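Local coordinates for major pepsin inhibitor PI-3 (Ascaris suum, PDB 1F32), which inhibits the aspartic protease pepsin, as a secreted member of the I33 family of protease inhibitors from a parasitic roundworm, at residues Q105-R108 / E109-A113; P141-S144 / F145-V148. One frame throughout, in Å; residues are numbered along the deposited sequence.

Contact 1: Q105-R108 / E109-A113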
ATOM      1  N   GLN A 105      -2.372 -13.347  10.081  1.00 19.05           N
ATOM      2  CA  GLN A 105      -1.394 -14.193  10.756  1.00 21.10           C
ATOM      3  C   GLN A 105      -1.648 -15.683  10.491  1.00 20.00           C
ATOM      4  O   GLN A 105      -0.701 -16.459  10.360  1.00 21.70           O
ATOM      5  CB  GLN A 105      -1.391 -13.880  12.257  1.00 21.37           C
ATOM      6  CG  GLN A 105      -0.011 -13.512  12.831  1.00 24.24           C
ATOM      7  CD  GLN A 105       0.954 -12.897  11.816  1.00 20.13           C
ATOM      8  OE1 GLN A 105       0.721 -11.820  11.271  1.00 21.08           O
ATOM      9  NE2 GLN A 105       2.053 -13.591  11.572  1.00 21.81           N
ATOM     10  N   THR A 106      -2.913 -16.083  10.398  1.00 20.70           N
ATOM     11  CA  THR A 106      -3.228 -17.482  10.115  1.00 19.91           C
ATOM     12  C   THR A 106      -2.695 -17.802   8.730  1.00 19.59           C
ATOM     13  O   THR A 106      -2.127 -18.857   8.505  1.00 18.13           O
ATOM     14  CB  THR A 106      -4.746 -17.761  10.131  1.00 19.81           C
ATOM     15  OG1 THR A 106      -5.237 -17.646  11.466  1.00 18.78           O
ATOM     16  CG2 THR A 106      -5.047 -19.187   9.607  1.00 19.04           C
ATOM     17  N   PHE A 107      -2.871 -16.878   7.790  1.00 20.03           N
ATOM     18  CA  PHE A 107      -2.385 -17.124   6.441  1.00 18.51           C
ATOM     19  C   PHE A 107      -0.867 -17.205   6.414  1.00 17.24           C
ATOM     20  O   PHE A 107      -0.307 -18.095   5.792  1.00 18.06           O
ATOM     21  CB  PHE A 107      -2.866 -16.038   5.470  1.00 17.35           C
ATOM     22  CG  PHE A 107      -2.439 -16.277   4.044  1.00 19.01           C
ATOM     23  CD1 PHE A 107      -1.175 -15.882   3.600  1.00 18.43           C
ATOM     24  CD2 PHE A 107      -3.290 -16.930   3.155  1.00 19.98           C
ATOM     25  CE1 PHE A 107      -0.760 -16.133   2.293  1.00 18.57           C
ATOM     26  CE2 PHE A 107      -2.885 -17.193   1.835  1.00 19.79           C
ATOM     27  CZ  PHE A 107      -1.625 -16.795   1.406  1.00 18.32           C
ATOM     28  N   ARG A 108      -0.189 -16.285   7.092  1.00 17.46           N
ATOM     29  CA  ARG A 108       1.272 -16.310   7.098  1.00 17.49           C
ATOM     30  C   ARG A 108       1.768 -17.618   7.711  1.00 17.21           C
ATOM     31  O   ARG A 108       2.741 -18.218   7.242  1.00 18.61           O
ATOM     32  CB  ARG A 108       1.816 -15.122   7.897  1.00 18.50           C
ATOM     33  CG  ARG A 108       1.449 -13.772   7.280  1.00 21.31           C
ATOM     34  CD  ARG A 108       1.853 -12.611   8.170  1.00 21.52           C
ATOM     35  NE  ARG A 108       3.281 -12.314   8.109  1.00 26.02           N
ATOM     36  CZ  ARG A 108       3.891 -11.455   8.922  1.00 24.08           C
ATOM     37  NH1 ARG A 108       3.196 -10.820   9.857  1.00 26.23           N
ATOM     38  NH2 ARG A 108       5.186 -11.222   8.794  1.00 27.30           N
ATOM     39  N   GLU A 109       1.097 -18.050   8.771  1.00 18.51           N
ATOM     40  CA  GLU A 109       1.464 -19.287   9.437  1.00 18.23           C
ATOM     41  C   GLU A 109       1.203 -20.478   8.516  1.00 20.91           C
ATOM     42  O   GLU A 109       1.959 -21.448   8.536  1.00 22.67           O
ATOM     43  CB  GLU A 109       0.689 -19.409  10.745  1.00 17.34           C
ATOM     44  CG  GLU A 109       1.069 -18.313  11.748  1.00 17.70           C
ATOM     45  CD  GLU A 109       0.089 -18.194  12.900  1.00 16.64           C
ATOM     46  OE1 GLU A 109      -0.942 -18.889  12.869  1.00 16.70           O
ATOM     47  OE2 GLU A 109       0.347 -17.392  13.832  1.00 18.40           O
ATOM     48  N   LYS A 110       0.143 -20.411   7.705  1.00 19.77           N
ATOM     49  CA  LYS A 110      -0.159 -21.516   6.785  1.00 21.75           C
ATOM     50  C   LYS A 110       0.809 -21.519   5.610  1.00 22.38           C
ATOM     51  O   LYS A 110       1.199 -22.579   5.112  1.00 22.01           O
ATOM     52  CB  LYS A 110      -1.599 -21.445   6.277  1.00 21.06           C
ATOM     53  CG  LYS A 110      -2.602 -21.954   7.289  1.00 21.94           C
ATOM     54  CD  LYS A 110      -3.967 -22.142   6.697  1.00 25.80           C
ATOM     55  CE  LYS A 110      -4.889 -22.802   7.707  1.00 26.49           C
ATOM     56  NZ  LYS A 110      -6.251 -23.005   7.158  1.00 30.07           N
ATOM     57  N   ILE A 111       1.197 -20.333   5.163  1.00 24.09           N
ATOM     58  CA  ILE A 111       2.162 -20.234   4.077  1.00 28.48           C
ATOM     59  C   ILE A 111       3.466 -20.842   4.586  1.00 28.54           C
ATOM     60  O   ILE A 111       4.146 -21.572   3.868  1.00 29.26           O
ATOM     61  CB  ILE A 111       2.385 -18.762   3.659  1.00 29.07           C
ATOM     62  CG1 ILE A 111       1.391 -18.397   2.560  1.00 33.30           C
ATOM     63  CG2 ILE A 111       3.824 -18.542   3.209  1.00 33.47           C
ATOM     64  CD1 ILE A 111       1.595 -19.163   1.253  1.00 33.63           C
ATOM     65  N   ALA A 112       3.814 -20.555   5.834  1.00 29.60           N
ATOM     66  CA  ALA A 112       5.030 -21.126   6.398  1.00 29.63           C
ATOM     67  C   ALA A 112       4.899 -22.657   6.406  1.00 30.49           C
ATOM     68  O   ALA A 112       5.810 -23.378   5.975  1.00 31.73           O
ATOM     69  CB  ALA A 112       5.249 -20.606   7.812  1.00 28.89           C
ATOM     70  N   ALA A 113       3.763 -23.150   6.889  1.00 29.68           N
ATOM     71  CA  ALA A 113       3.520 -24.585   6.940  1.00 30.79           C
ATOM     72  C   ALA A 113       3.661 -25.192   5.538  1.00 31.18           C
ATOM     73  O   ALA A 113       4.331 -26.214   5.364  1.00 31.91           O
ATOM     74  CB  ALA A 113       2.117 -24.862   7.501  1.00 29.84           C
TER
HETATM   75  O   HOH W   1      -3.520 -18.366  13.894  1.00 27.21           O
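Two turns in the middle of the amphipathic helix 98-116 bring F107 and I111 together on the buried side, and Q105, T106, E109 and K110 on the exposed one. The I111 side chain lies obliquely against the F107 ring, modelled too closely for the detail to be trusted; with CG anti to the backbone N (chi1 -178°) the ring reaches forward one turn. F76 meets the same ring edge-to-face, P140 and P143 of the C-terminal tail also touch it, and L3 reaches I111. The i to i+4 backbone bonds of an alpha-helix run underneath: I111 N donates to F107 O at 2.8 Å, and E109 N to Q105 O at 2.9 Å. E109 stretches back beside Q105 O, crossing the Q105 side chain at about a right angle, carboxylate and amide planes 76° apart. A water bridges E109 and T106, donating to E109 OE1 at 2.8 Å and hydrogen-bonded to T106 OG1, which also bonds A102 O. K110 runs alongside T106, CE 4.1 Å from T106 CG2. Bent at chi2 (27°), Q105 turns OE1 toward R108, whose NH1 donates to it in the carbonyl plane, on a lone pair, at 3.0 Å, OE1 being tilted from the guanidinium plane.

Contact 2: P141-S144 / F145-V148; sequences PPPS and FCTV
P143 sets its CB squarely over one face of the F145 ring, 3.5 Å from the centroid and only 15° off the ring normal, a CH-pi contact between residues two apart. All six ring carbons lie around this one methylene, F145 CZ being nearest at 3.4 Å, and P143 CG reaches only the CE1 and CZ end. F145 CG stands between its own backbone N and carbonyl carbon (chi1 58°), a torsion that folds the ring back over P143, at the start of the same turn. Around this pair F76 touches P143, F145 and C146, while V104 of helix 98-116 and V81 of strand 79-82 meet the F145 ring, so the CH-pi pair is buried between helix and sheet, with D100 and E103 of the helix also against F145. C146 SG lies 4.3 Å from P142 CB and 4.2 Å from P143 CD, and forms the disulfide with C79. The backbone turns beneath these side chains. C146 N donates to P143 O at 3.0 Å, with a fairly straight N-H...O angle of 163°. T147 N does likewise to S144 O at 3.1 Å; each donor sits well above the plane of its carbonyl. P143 O also accepts from a water that is hydrogen-bonded to T147 OG1 at 3.0 Å, linking the start of the turn to its exit. S144 OG is hydrogen-bonded to E103 OE2. Successive i to i+3 bonds of this kind define a short 3-10 turn, here closing the proline-rich C-terminal tail where the disulfide fastens it to the five-stranded sheet.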
ATOM      1  N   PRO A 141      -5.852 -21.008   1.460  1.00 21.10           N
ATOM      2  CA  PRO A 141      -6.696 -20.200   0.583  1.00 20.95           C
ATOM      3  C   PRO A 141      -6.416 -18.770   1.052  1.00 20.12           C
ATOM      4  O   PRO A 141      -5.911 -18.566   2.153  1.00 19.09           O
ATOM      5  CB  PRO A 141      -8.095 -20.643   0.967  1.00 20.73           C
ATOM      6  CG  PRO A 141      -7.958 -20.866   2.431  1.00 20.65           C
ATOM      7  CD  PRO A 141      -6.649 -21.609   2.542  1.00 19.21           C
ATOM      8  N   PRO A 142      -6.733 -17.766   0.236  1.00 20.95           N
ATOM      9  CA  PRO A 142      -6.475 -16.396   0.684  1.00 20.11           C
ATOM     10  C   PRO A 142      -7.389 -16.025   1.860  1.00 19.58           C
ATOM     11  O   PRO A 142      -8.422 -16.673   2.094  1.00 17.82           O
ATOM     12  CB  PRO A 142      -6.736 -15.562  -0.572  1.00 22.93           C
ATOM     13  CG  PRO A 142      -7.696 -16.401  -1.351  1.00 22.76           C
ATOM     14  CD  PRO A 142      -7.201 -17.799  -1.160  1.00 23.08           C
ATOM     15  N   PRO A 143      -6.999 -15.008   2.645  1.00 17.65           N
ATOM     16  CA  PRO A 143      -7.826 -14.600   3.782  1.00 18.73           C
ATOM     17  C   PRO A 143      -9.249 -14.388   3.284  1.00 19.51           C
ATOM     18  O   PRO A 143      -9.452 -13.923   2.158  1.00 19.59           O
ATOM     19  CB  PRO A 143      -7.167 -13.300   4.247  1.00 17.60           C
ATOM     20  CG  PRO A 143      -5.717 -13.539   3.940  1.00 16.20           C
ATOM     21  CD  PRO A 143      -5.760 -14.212   2.561  1.00 15.62           C
ATOM     22  N   SER A 144     -10.230 -14.725   4.111  1.00 20.43           N
ATOM     23  CA  SER A 144     -11.620 -14.578   3.697  1.00 24.55           C
ATOM     24  C   SER A 144     -11.983 -13.141   3.345  1.00 24.87           C
ATOM     25  O   SER A 144     -12.867 -12.907   2.523  1.00 24.29           O
ATOM     26  CB  SER A 144     -12.565 -15.105   4.782  1.00 26.98           C
ATOM     27  OG  SER A 144     -12.452 -14.348   5.974  1.00 28.70           O
ATOM     28  N   PHE A 145     -11.290 -12.173   3.941  1.00 25.25           N
ATOM     29  CA  PHE A 145     -11.602 -10.786   3.644  1.00 24.10           C
ATOM     30  C   PHE A 145     -11.246 -10.366   2.219  1.00 23.68           C
ATOM     31  O   PHE A 145     -11.609  -9.276   1.780  1.00 24.55           O
ATOM     32  CB  PHE A 145     -10.963  -9.839   4.676  1.00 24.32           C
ATOM     33  CG  PHE A 145      -9.459  -9.941   4.787  1.00 24.43           C
ATOM     34  CD1 PHE A 145      -8.636  -9.657   3.704  1.00 22.25           C
ATOM     35  CD2 PHE A 145      -8.870 -10.258   6.007  1.00 23.14           C
ATOM     36  CE1 PHE A 145      -7.248  -9.683   3.829  1.00 22.50           C
ATOM     37  CE2 PHE A 145      -7.486 -10.285   6.147  1.00 23.67           C
ATOM     38  CZ  PHE A 145      -6.672  -9.997   5.056  1.00 22.78           C
ATOM     39  N   CYS A 146     -10.549 -11.229   1.489  1.00 22.65           N
ATOM     40  CA  CYS A 146     -10.196 -10.924   0.111  1.00 22.76           C
ATOM     41  C   CYS A 146     -11.418 -11.069  -0.800  1.00 25.46           C
ATOM     42  O   CYS A 146     -11.378 -10.674  -1.957  1.00 23.95           O
ATOM     43  CB  CYS A 146      -9.099 -11.863  -0.380  1.00 25.37           C
ATOM     44  SG  CYS A 146      -7.357 -11.365  -0.128  1.00 23.02           S
ATOM     45  N   THR A 147     -12.498 -11.635  -0.268  1.00 25.90           N
ATOM     46  CA  THR A 147     -13.728 -11.831  -1.039  1.00 30.39           C
ATOM     47  C   THR A 147     -14.850 -10.836  -0.710  1.00 32.81           C
ATOM     48  O   THR A 147     -15.226 -10.670   0.448  1.00 33.37           O
ATOM     49  CB  THR A 147     -14.272 -13.263  -0.847  1.00 27.79           C
ATOM     50  OG1 THR A 147     -13.311 -14.199  -1.348  1.00 25.52           O
ATOM     51  CG2 THR A 147     -15.599 -13.448  -1.606  1.00 29.45           C
ATOM     52  N   VAL A 148     -15.372 -10.189  -1.752  1.00 36.71           N
ATOM     53  CA  VAL A 148     -16.456  -9.202  -1.647  1.00 39.29           C
ATOM     54  C   VAL A 148     -16.113  -7.972  -0.803  1.00 41.77           C
ATOM     55  O   VAL A 148     -15.251  -8.018   0.080  1.00 44.80           O
ATOM     56  CB  VAL A 148     -17.769  -9.850  -1.101  1.00 39.63           C
ATOM     57  CG1 VAL A 148     -17.984  -9.491   0.367  1.00 40.38           C
ATOM     58  CG2 VAL A 148     -18.956  -9.395  -1.941  1.00 41.43           C
TER
HETATM   59  O   HOH W   2     -10.460 -14.568  -0.675  1.00 26.11           O

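From the N terminus, the chain forms strand 5-8, then a three-stranded sheet and helix 35-52, and returns through strands 72-76 to 91-95 to complete the five-stranded sheet that helix 98-116 packs against. Contact 1 lies wholly within that helix, some two and a half turns of it, and closes no loop. After the unmodelled 118-137, the tail comes back along the helix, and contact 2 closes a tight turn near the C terminus. The two are in series, neither nested nor crossed, with centres about 14 Å apart. They meet directly where F107 CD2 lies 3.7 Å from P143 CD, which packs the tail against the helix next to strand 72-76.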